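Local coordinates for protein chitinase (Thermococcus chitonophagus, PDB 5XSW) that probably cleaves chitin as an endochitinase, this chain being the C-terminal part of a longer protein, with a bound glycan in its helix-rich domain, at residues G116-S121 / F453-R458; G125-S130 / M428-R433; F188-A193 / D400-F405; R391-N396 / I447-D452. All blocks are in the same frame, centred on the assembly; numbering follows the deposited sequence.

Interaction 1. Residues G116-S121 / F453-R458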
# COMPACT_ATOMS: atom_id res chain seq x y z
N GLY A 116 6.54 32.24 -3.00
CA GLY A 116 7.43 33.40 -3.17
C GLY A 116 8.56 33.00 -4.10
O GLY A 116 8.69 31.84 -4.45
N GLU A 117 9.39 33.96 -4.51
CA GLU A 117 10.46 33.67 -5.46
C GLU A 117 11.70 34.49 -5.10
O GLU A 117 11.54 35.56 -4.53
CB GLU A 117 10.03 34.03 -6.90
CG GLU A 117 8.91 33.18 -7.45
CD GLU A 117 8.66 33.49 -8.92
OE1 GLU A 117 9.19 34.52 -9.40
OE2 GLU A 117 7.97 32.70 -9.60
N LEU A 118 12.88 33.96 -5.37
CA LEU A 118 14.12 34.69 -5.16
C LEU A 118 14.12 35.86 -6.13
O LEU A 118 13.54 35.74 -7.21
CB LEU A 118 15.33 33.81 -5.43
CG LEU A 118 15.62 32.71 -4.40
CD1 LEU A 118 16.67 31.74 -4.89
CD2 LEU A 118 16.07 33.35 -3.10
N PRO A 119 14.78 36.97 -5.76
CA PRO A 119 14.91 38.07 -6.73
C PRO A 119 15.41 37.57 -8.07
O PRO A 119 16.24 36.65 -8.18
CB PRO A 119 15.94 38.99 -6.06
CG PRO A 119 15.63 38.84 -4.58
CD PRO A 119 15.28 37.35 -4.42
N ALA A 120 14.84 38.16 -9.12
CA ALA A 120 15.24 37.82 -10.47
C ALA A 120 16.75 38.01 -10.73
O ALA A 120 17.36 37.31 -11.55
CB ALA A 120 14.41 38.66 -11.48
N SER A 121 17.37 38.93 -9.99
CA SER A 121 18.83 39.05 -10.14
C SER A 121 19.66 37.87 -9.58
O SER A 121 20.86 37.76 -9.91
CB SER A 121 19.30 40.33 -9.47
OG SER A 121 18.99 40.31 -8.10
N PHE A 453 14.41 30.60 6.53
CA PHE A 453 14.59 29.25 5.99
C PHE A 453 13.91 29.02 4.61
O PHE A 453 14.42 28.25 3.79
CB PHE A 453 14.12 28.15 7.02
CG PHE A 453 14.56 26.76 6.62
CD1 PHE A 453 15.89 26.44 6.55
CD2 PHE A 453 13.62 25.76 6.30
CE1 PHE A 453 16.34 25.16 6.13
CE2 PHE A 453 14.02 24.49 5.91
CZ PHE A 453 15.38 24.17 5.82
N LEU A 454 12.79 29.69 4.31
CA LEU A 454 12.24 29.53 2.96
C LEU A 454 13.21 30.02 1.88
O LEU A 454 13.31 29.43 0.80
CB LEU A 454 10.92 30.29 2.78
CG LEU A 454 9.69 29.65 3.45
CD1 LEU A 454 8.40 30.50 3.16
CD2 LEU A 454 9.54 28.19 2.90
N THR A 455 13.96 31.08 2.20
CA THR A 455 14.93 31.61 1.20
C THR A 455 16.08 30.59 1.00
O THR A 455 16.49 30.30 -0.12
CB THR A 455 15.43 33.01 1.65
OG1 THR A 455 14.32 33.92 1.61
CG2 THR A 455 16.52 33.52 0.66
N ILE A 456 16.51 29.95 2.10
CA ILE A 456 17.51 28.89 2.01
C ILE A 456 17.00 27.74 1.14
O ILE A 456 17.71 27.21 0.25
CB ILE A 456 17.87 28.32 3.41
CG1 ILE A 456 18.59 29.36 4.30
CG2 ILE A 456 18.64 26.98 3.23
CD1 ILE A 456 20.07 29.71 3.81
N LEU A 457 15.77 27.32 1.40
CA LEU A 457 15.17 26.27 0.54
C LEU A 457 15.13 26.65 -0.97
O LEU A 457 15.43 25.82 -1.86
CB LEU A 457 13.74 25.95 1.01
CG LEU A 457 13.66 25.15 2.36
CD1 LEU A 457 12.19 24.89 2.78
CD2 LEU A 457 14.45 23.82 2.25
N ARG A 458 14.78 27.89 -1.25
CA ARG A 458 14.67 28.36 -2.65
C ARG A 458 16.02 28.38 -3.31
O ARG A 458 16.17 27.97 -4.47
CB ARG A 458 14.04 29.78 -2.68
CG ARG A 458 12.55 29.68 -2.43
CD ARG A 458 11.80 30.99 -2.33
NE ARG A 458 10.47 30.69 -1.81
CZ ARG A 458 9.73 31.54 -1.13
NH1 ARG A 458 10.17 32.76 -0.89
NH2 ARG A 458 8.56 31.15 -0.65
O HOH W 1 12.26 34.37 -1.90

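Interaction 2. Residues G125-S130 / M428-R433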
# COMPACT_ATOMS: atom_id res chain seq x y z
N GLY A 125 26.58 30.98 -7.43
CA GLY A 125 27.94 31.46 -7.21
C GLY A 125 27.98 32.73 -6.39
O GLY A 125 27.62 32.77 -5.23
N ASN A 126 28.43 33.82 -7.00
CA ASN A 126 28.75 34.96 -6.18
C ASN A 126 27.61 35.96 -6.10
O ASN A 126 27.82 37.16 -6.28
CB ASN A 126 30.05 35.62 -6.67
CG ASN A 126 31.29 34.77 -6.33
OD1 ASN A 126 31.34 34.07 -5.30
ND2 ASN A 126 32.30 34.82 -7.21
N PHE A 127 26.41 35.48 -5.78
CA PHE A 127 25.32 36.38 -5.47
C PHE A 127 25.56 37.15 -4.19
O PHE A 127 26.37 36.77 -3.35
CB PHE A 127 23.98 35.62 -5.36
CG PHE A 127 24.03 34.46 -4.37
CD1 PHE A 127 23.73 34.65 -3.03
CD2 PHE A 127 24.38 33.17 -4.81
CE1 PHE A 127 23.75 33.56 -2.13
CE2 PHE A 127 24.42 32.09 -3.90
CZ PHE A 127 24.11 32.30 -2.57
N THR A 128 24.80 38.22 -4.01
CA THR A 128 24.93 39.09 -2.84
C THR A 128 23.66 39.12 -2.01
O THR A 128 22.65 38.55 -2.41
CB THR A 128 25.25 40.55 -3.28
OG1 THR A 128 24.07 41.12 -3.84
CG2 THR A 128 26.33 40.56 -4.36
N LEU A 129 23.67 39.86 -0.90
CA LEU A 129 22.51 39.88 -0.00
C LEU A 129 21.25 40.39 -0.69
O LEU A 129 20.12 39.91 -0.43
CB LEU A 129 22.82 40.74 1.23
CG LEU A 129 21.78 40.85 2.34
CD1 LEU A 129 21.51 39.42 2.88
CD2 LEU A 129 22.24 41.75 3.48
N SER A 130 21.44 41.37 -1.58
CA SER A 130 20.33 41.94 -2.36
C SER A 130 19.78 40.96 -3.36
O SER A 130 18.67 41.10 -3.79
CB SER A 130 20.78 43.21 -3.12
OG SER A 130 21.24 44.16 -2.20
N MET A 428 25.13 23.01 -2.47
CA MET A 428 25.50 23.23 -1.08
C MET A 428 26.45 24.44 -0.90
O MET A 428 26.33 25.17 0.08
CB MET A 428 26.11 21.94 -0.51
CG MET A 428 25.05 20.82 -0.23
SD MET A 428 23.59 21.40 0.72
CE MET A 428 24.30 21.95 2.25
N ARG A 429 27.36 24.71 -1.86
CA ARG A 429 28.11 26.00 -1.82
C ARG A 429 27.17 27.22 -1.81
O ARG A 429 27.31 28.13 -0.98
CB ARG A 429 29.10 26.10 -3.02
CG ARG A 429 30.32 25.18 -2.87
CD ARG A 429 31.45 25.49 -3.88
NE ARG A 429 31.07 25.18 -5.26
CZ ARG A 429 31.11 23.96 -5.79
NH1 ARG A 429 31.52 22.91 -5.07
NH2 ARG A 429 30.74 23.78 -7.04
N ASP A 430 26.19 27.24 -2.72
CA ASP A 430 25.19 28.32 -2.72
C ASP A 430 24.39 28.41 -1.42
O ASP A 430 24.16 29.50 -0.90
CB ASP A 430 24.20 28.13 -3.87
CG ASP A 430 24.77 28.55 -5.23
OD1 ASP A 430 25.93 29.08 -5.31
OD2 ASP A 430 24.03 28.35 -6.22
N VAL A 431 23.97 27.25 -0.89
CA VAL A 431 23.22 27.25 0.38
C VAL A 431 24.06 27.81 1.50
O VAL A 431 23.62 28.63 2.33
CB VAL A 431 22.76 25.78 0.73
CG1 VAL A 431 22.31 25.67 2.21
CG2 VAL A 431 21.65 25.31 -0.26
N LYS A 432 25.32 27.35 1.57
CA LYS A 432 26.21 27.90 2.63
C LYS A 432 26.46 29.40 2.48
O LYS A 432 26.44 30.18 3.48
CB LYS A 432 27.56 27.16 2.64
CG LYS A 432 28.45 27.67 3.80
CD LYS A 432 29.54 26.73 4.14
CE LYS A 432 30.18 27.13 5.48
NZ LYS A 432 31.12 26.03 5.88
N ARG A 433 26.68 29.82 1.24
CA ARG A 433 26.85 31.28 1.00
C ARG A 433 25.61 32.04 1.41
O ARG A 433 25.69 33.09 2.06
CB ARG A 433 27.19 31.58 -0.47
CG ARG A 433 27.43 33.09 -0.72
CD ARG A 433 27.89 33.38 -2.14
NE ARG A 433 27.97 34.83 -2.41
CZ ARG A 433 29.05 35.58 -2.19
NH1 ARG A 433 30.15 35.04 -1.70
NH2 ARG A 433 29.02 36.88 -2.48
O HOH W 2 27.87 30.39 -3.98

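Interaction 3. Residues F188-A193 / D400-F405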
# COMPACT_ATOMS: atom_id res chain seq x y z
N PHE A 188 12.21 18.75 12.64
CA PHE A 188 10.81 18.58 12.25
C PHE A 188 10.28 19.86 11.59
O PHE A 188 9.58 19.82 10.54
CB PHE A 188 9.95 18.23 13.49
CG PHE A 188 8.45 18.15 13.17
CD1 PHE A 188 7.96 17.14 12.34
CD2 PHE A 188 7.56 19.05 13.71
CE1 PHE A 188 6.53 17.05 12.04
CE2 PHE A 188 6.17 19.00 13.40
CZ PHE A 188 5.69 17.97 12.57
N ALA A 189 10.58 21.01 12.21
CA ALA A 189 10.12 22.30 11.62
C ALA A 189 10.70 22.47 10.20
O ALA A 189 10.01 22.89 9.25
CB ALA A 189 10.52 23.51 12.53
N MET A 190 11.98 22.13 10.03
CA MET A 190 12.53 22.23 8.67
C MET A 190 11.87 21.26 7.69
O MET A 190 11.75 21.58 6.51
CB MET A 190 14.07 22.01 8.67
CG MET A 190 14.78 23.21 9.33
SD MET A 190 16.60 23.02 9.22
CE MET A 190 16.85 21.95 10.53
N GLY A 191 11.47 20.07 8.14
CA GLY A 191 10.75 19.16 7.26
C GLY A 191 9.38 19.73 6.85
O GLY A 191 8.99 19.58 5.69
N LEU A 192 8.67 20.35 7.80
CA LEU A 192 7.39 21.02 7.49
C LEU A 192 7.66 22.10 6.41
O LEU A 192 6.84 22.34 5.57
CB LEU A 192 6.78 21.70 8.73
CG LEU A 192 6.17 20.81 9.85
CD1 LEU A 192 5.79 21.63 11.10
CD2 LEU A 192 4.99 19.95 9.28
N ALA A 193 8.79 22.80 6.54
CA ALA A 193 9.03 23.96 5.66
C ALA A 193 9.26 23.44 4.27
O ALA A 193 8.87 24.07 3.28
CB ALA A 193 10.26 24.80 6.16
N ASP A 400 25.59 23.83 11.04
CA ASP A 400 25.49 22.39 11.28
C ASP A 400 24.03 21.87 11.11
O ASP A 400 23.83 20.81 10.56
CB ASP A 400 25.99 22.04 12.69
CG ASP A 400 27.54 22.03 12.78
OD1 ASP A 400 28.22 22.07 11.74
OD2 ASP A 400 28.06 21.91 13.88
N ASP A 401 23.06 22.63 11.61
CA ASP A 401 21.62 22.29 11.42
C ASP A 401 21.24 22.17 9.94
O ASP A 401 20.54 21.22 9.53
CB ASP A 401 20.73 23.36 12.04
CG ASP A 401 20.83 23.42 13.55
OD1 ASP A 401 21.23 22.41 14.18
OD2 ASP A 401 20.49 24.47 14.10
N ILE A 402 21.67 23.15 9.14
CA ILE A 402 21.34 23.22 7.71
C ILE A 402 22.02 22.10 6.96
O ILE A 402 21.43 21.41 6.13
CB ILE A 402 21.77 24.60 7.09
CG1 ILE A 402 21.10 25.76 7.82
CG2 ILE A 402 21.45 24.65 5.60
CD1 ILE A 402 19.64 25.82 7.74
N GLU A 403 23.29 21.90 7.29
CA GLU A 403 24.05 20.84 6.66
C GLU A 403 23.43 19.47 6.92
O GLU A 403 23.36 18.60 6.04
CB GLU A 403 25.51 20.88 7.20
CG GLU A 403 26.29 19.65 6.79
CD GLU A 403 26.63 19.60 5.30
OE1 GLU A 403 26.79 20.69 4.70
OE2 GLU A 403 26.76 18.48 4.73
N TYR A 404 23.06 19.26 8.17
CA TYR A 404 22.44 18.01 8.59
C TYR A 404 21.12 17.79 7.81
O TYR A 404 20.87 16.74 7.19
CB TYR A 404 22.18 18.08 10.11
CG TYR A 404 21.29 16.93 10.57
CD1 TYR A 404 21.68 15.60 10.39
CD2 TYR A 404 20.07 17.19 11.16
CE1 TYR A 404 20.83 14.56 10.81
CE2 TYR A 404 19.24 16.17 11.58
CZ TYR A 404 19.63 14.87 11.41
OH TYR A 404 18.73 13.89 11.83
N PHE A 405 20.30 18.82 7.81
CA PHE A 405 19.03 18.78 7.07
C PHE A 405 19.24 18.34 5.63
O PHE A 405 18.60 17.37 5.17
CB PHE A 405 18.33 20.13 7.14
CG PHE A 405 17.03 20.14 6.38
CD1 PHE A 405 15.89 19.55 6.93
CD2 PHE A 405 16.96 20.67 5.09
CE1 PHE A 405 14.69 19.51 6.21
CE2 PHE A 405 15.75 20.63 4.37
CZ PHE A 405 14.62 20.07 4.95

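Interaction 4. Residues R391-N396 / I447-D452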
# COMPACT_ATOMS: atom_id res chain seq x y z
N ARG A 391 1.72 34.13 19.00
CA ARG A 391 2.76 33.15 19.25
C ARG A 391 3.07 32.39 17.97
O ARG A 391 2.34 31.50 17.59
CB ARG A 391 2.26 32.18 20.32
CG ARG A 391 3.31 31.67 21.28
CD ARG A 391 2.69 31.16 22.57
NE ARG A 391 1.56 30.28 22.33
CZ ARG A 391 0.71 29.86 23.26
NH1 ARG A 391 0.87 30.22 24.52
NH2 ARG A 391 -0.29 29.07 22.93
N ILE A 392 4.19 32.72 17.35
CA ILE A 392 4.55 32.13 16.07
C ILE A 392 5.87 31.42 16.24
O ILE A 392 6.80 31.97 16.79
CB ILE A 392 4.72 33.18 14.96
CG1 ILE A 392 3.45 33.99 14.79
CG2 ILE A 392 5.09 32.51 13.66
CD1 ILE A 392 2.20 33.16 14.74
N TYR A 393 5.95 30.19 15.76
CA TYR A 393 7.19 29.46 15.94
C TYR A 393 8.42 30.14 15.30
O TYR A 393 8.36 30.62 14.19
CB TYR A 393 7.05 28.04 15.37
CG TYR A 393 8.27 27.23 15.51
CD1 TYR A 393 8.60 26.66 16.72
CD2 TYR A 393 9.11 27.02 14.42
CE1 TYR A 393 9.78 25.88 16.88
CE2 TYR A 393 10.27 26.25 14.55
CZ TYR A 393 10.57 25.65 15.79
OH TYR A 393 11.70 24.87 15.90
N ASP A 394 9.54 30.09 16.00
CA ASP A 394 10.83 30.51 15.41
C ASP A 394 11.96 29.73 16.08
O ASP A 394 11.76 29.18 17.16
CB ASP A 394 10.99 32.04 15.59
CG ASP A 394 12.04 32.66 14.64
OD1 ASP A 394 12.71 31.96 13.83
OD2 ASP A 394 12.15 33.91 14.70
N ALA A 395 13.11 29.63 15.44
CA ALA A 395 14.20 28.85 15.99
C ALA A 395 15.47 29.38 15.38
O ALA A 395 15.46 29.75 14.21
CB ALA A 395 14.04 27.32 15.64
N ASN A 396 16.57 29.36 16.13
CA ASN A 396 17.90 29.56 15.54
C ASN A 396 18.36 28.34 14.80
O ASN A 396 18.38 27.23 15.34
CB ASN A 396 18.92 29.88 16.65
CG ASN A 396 18.54 31.10 17.44
OD1 ASN A 396 17.76 31.93 17.01
ND2 ASN A 396 19.11 31.22 18.63
N ILE A 447 20.86 31.63 11.41
CA ILE A 447 19.79 32.32 10.71
C ILE A 447 18.46 31.98 11.44
O ILE A 447 18.43 31.23 12.41
CB ILE A 447 19.68 31.88 9.21
CG1 ILE A 447 19.38 30.39 9.09
CG2 ILE A 447 20.96 32.21 8.44
CD1 ILE A 447 19.14 29.94 7.68
N SER A 448 17.37 32.58 10.99
CA SER A 448 16.08 32.43 11.61
C SER A 448 15.23 31.42 10.81
O SER A 448 15.13 31.53 9.58
CB SER A 448 15.34 33.73 11.65
OG SER A 448 13.96 33.51 11.95
N TYR A 449 14.60 30.47 11.51
CA TYR A 449 13.67 29.55 10.82
C TYR A 449 12.53 30.37 10.20
O TYR A 449 12.27 30.33 9.01
CB TYR A 449 13.13 28.51 11.80
CG TYR A 449 12.03 27.69 11.14
CD1 TYR A 449 12.34 26.61 10.36
CD2 TYR A 449 10.71 28.02 11.33
CE1 TYR A 449 11.31 25.80 9.75
CE2 TYR A 449 9.65 27.24 10.73
CZ TYR A 449 9.99 26.15 9.97
OH TYR A 449 8.97 25.41 9.42
N ARG A 450 11.88 31.17 11.03
CA ARG A 450 10.74 31.95 10.57
C ARG A 450 11.08 32.88 9.37
O ARG A 450 10.37 32.89 8.34
CB ARG A 450 10.18 32.79 11.73
CG ARG A 450 8.97 33.61 11.26
CD ARG A 450 8.38 34.44 12.36
NE ARG A 450 7.60 35.53 11.79
CZ ARG A 450 6.86 36.38 12.52
NH1 ARG A 450 6.76 36.24 13.85
NH2 ARG A 450 6.21 37.36 11.92
N TYR A 451 12.19 33.62 9.48
CA TYR A 451 12.48 34.69 8.50
C TYR A 451 13.33 34.23 7.33
O TYR A 451 13.18 34.73 6.21
CB TYR A 451 13.15 35.88 9.23
CG TYR A 451 12.20 36.56 10.20
CD1 TYR A 451 11.21 37.41 9.75
CD2 TYR A 451 12.24 36.25 11.54
CE1 TYR A 451 10.32 38.00 10.64
CE2 TYR A 451 11.36 36.83 12.44
CZ TYR A 451 10.41 37.69 11.98
OH TYR A 451 9.54 38.26 12.90
N ASP A 452 14.23 33.28 7.57
CA ASP A 452 15.21 32.92 6.56
C ASP A 452 15.05 31.56 5.88
O ASP A 452 15.62 31.33 4.81
CB ASP A 452 16.61 32.93 7.18
CG ASP A 452 17.00 34.29 7.71
OD1 ASP A 452 16.81 35.29 6.97
OD2 ASP A 452 17.46 34.35 8.86
O HOH W 3 7.88 34.40 15.91

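Interaction 1. Residues G116-S121 / F453-R458
Leu118 and Arg458 both hold CG beside the backbone N and anti to the carbonyl carbon (chi1 -72° and -75°), which sets their side chains alongside one another, pointing opposite ways. The contact is loop-on-helix packing. Residues 116-121 belong to the loop that leads from the N-terminal antiparallel strands to the helical part of the chain, and they pack against one side of helix 449-461, at Thr455 and Arg458. The apolar half is small. CG of Leu118 sits 3.7 Å from CB of Arg458. Its CD2 branch meets the methyl CG2 of Thr455 at 3.8 Å, while CD1 rests against the backbone carbonyl of Arg458. Beyond CB the arginine is extended as far as NE, which carries the guanidinium along to Gly116. The glycine backbone lies over one face of the flat group, and CB of Leu454 lies over the opposite face. Gly116 O is 3.4 Å from Arg458 NE, but the angle is too poor for a hydrogen bond. Glycine suits this place, because a CB on residue 116 would run into NH1. The polar partners of the guanidinium lie mainly beyond the loop: NH1 donates to the carbonyl of Pro159, and NH2 forms a salt bridge with Glu197 of helix 186-199. The arginine therefore ties two further parts of the fold to the helix while the loop covers its face. A water at the guanidinium edge makes the remaining link, accepting from Arg458 NH1 at 2.8 Å and donating a weak bond of 3.0 Å to Glu117 O.

Interaction 2. Residues G125-S130 / M428-R433
An inverse gamma turn centred on Asn126 presents the backbone of residues 125-127 to Asp430 and Arg433 on helix 421-439. Arg433 reaches across with an extended chain, CG anti to the backbone N (chi1 -178°). It grips one atom side-on: NE and NH2 both donate to Phe127 O, at 2.7 Å and 2.8 Å. The oxygen lies in the guanidinium plane, and the NE donor in turn lies in the carbonyl plane, whereas NH2 is tilted from it. On the way, the arginine passes over the Phe127 ring. Its CD sits 4.0 Å from the centroid of that ring in a CH-pi contact, with the ring and guanidinium planes nearly perpendicular. The charged end is farther off, so any cation-pi attraction is weak. The edge of the same ring faces the helix backbone, with CZ 3.3 Å from Asp430 O. This is the loop between the N-terminal strands and the helical part of the chain, here laid against helix 421-439 through Gly125, Asn126 and Phe127. Asp430 holds the turn's first residue. Gly125 N donates to Asp430 OD1 at 2.9 Å on the syn side of the carboxylate. A water donates to Asp430 OD1 and to Gly125 O, 2.7 Å from each. Asp430 OD2 is bound by His463. With an alanine replacing Arg433, Phe127 O is likely to lose both of these donors, and the ring its cover over one face. Ala434 and Leu437 of the same helix also touch Phe127, and Trp122 meets its ring with the planes inclined.

Interaction 3. Residues F188-A193 / D400-F405
Met190 and Phe405 make the tight part of this contact between helices 186-199 and 399-412. The axes of the two short segments approach to 11.1 Å and cross at -58°, a distance bridged by long side chains rather than by close backbones. Both residues point toward the other helix, and their side chains overlap lengthwise, each heading for the other's backbone. CB of Met190 lies 3.5 Å from CD1 of Phe405. The ring then reaches the methionine backbone, with CE1 3.6 Å from Met190 O and 3.8 Å from Gly191 N. Farther out, chi1 (-70°) and an extended chi2 put the Met190 sulfur beside the ring. SD is 4.7 Å from the Phe405 centroid and obliquely placed, a Met-aromatic contact. The bend at chi3 then turns CE toward Asp401 O and Phe405 CB.

The rest is looser. Met190 SD and Ile402 CD1 are 4.4 Å apart, and Met190 CE comes only to 3.9 Å from Asp401 O. The outer face of helix 399-412, with the exposed Asp400, turns from the contact. The Asp401 carboxylate finds its partners outside the two segments: Thr398 N, Lys186 and the hydroxyl of Tyr187, with a bound glycerol, probably from the crystallisation liquor. Phe453 of helix 449-461 meets Phe405 edge-to-face and also touches Met190 and Ile402, and it closes the side toward that helix. Every residue that touches across the contact is buried. Its chemistry is mainly apolar, with the backbone atoms Met190 O, Gly191 N and Asp401 O at its margin. The fit therefore probably rests on dispersion and on exclusion of water.

Interaction 4. Residues R391-N396 / I447-D452
Asp394 turns its carboxylate to the start of helix 449-461, and its OD1 takes three donors. Ser448 OG gives its proton to the syn lone pair at 2.7 Å. Arg450 N comes from above the carboxylate plane at 3.0 Å. Ala395 N, the neighbour in the chain, approaches on the anti side at 2.9 Å. CG anti to the backbone N (chi1 -161°) sends the group across. Ser448 OG is satisfied twice, since it also accepts from Tyr451 N at 3.0 Å. The backbone N of Tyr449 is taken by Ala395 O at 2.9 Å, nearly along the C=O axis. Ser448 N goes to Asp452 OD2. Were the carboxylate of Asp394 replaced by the methyl of an alanine, Ser448 OG, Arg450 N and Ala395 N would probably lose their shared acceptor, and the loop two of its bonds to the first turn.

Arg450 NH1 donates to a water that bridges to Ile392 O, while its NH2 is bound by Gln161 and Pro142 O. Beside the polar cluster, the Tyr393 edge meets the Tyr449 face, centroids 5.4 Å apart and planes at 73°. Tyr449 OH is bonded to Ala189 O. The negative charge near the first turn is likely to suit the helix dipole. Asn396 and Ser448 pair as a non-hydrogen-bonded antiparallel bridge of a two-stranded sheet. The arrangement is a helix N-cap: Ser448 ends the strand and caps the helix that follows.

All four contacts lie in the helix-rich part of the chain. Interactions 1 and 4 share helix 449-461. Interactions 1 and 2 lay one interdomain loop on neighbouring helices, with centres about 11 Å apart. Phe453 and Leu457 of helix 449-461 pack against Ala193 of interaction 3, with Leu457 CD1 3.4 Å from Ala193 O. Ile456 touches Val431 of interaction 2. Interactions 3 and 4, centres about 12 Å apart, meet where Ala189 CB lies 3.4 Å from Tyr393 CE2. Interactions 2 and 4, about 20 Å apart between centres, do not touch. The glycan is bound by other residues, among them Lys212 and Glu213 of helix 203-214, which packs on helix 186-199 of interaction 3.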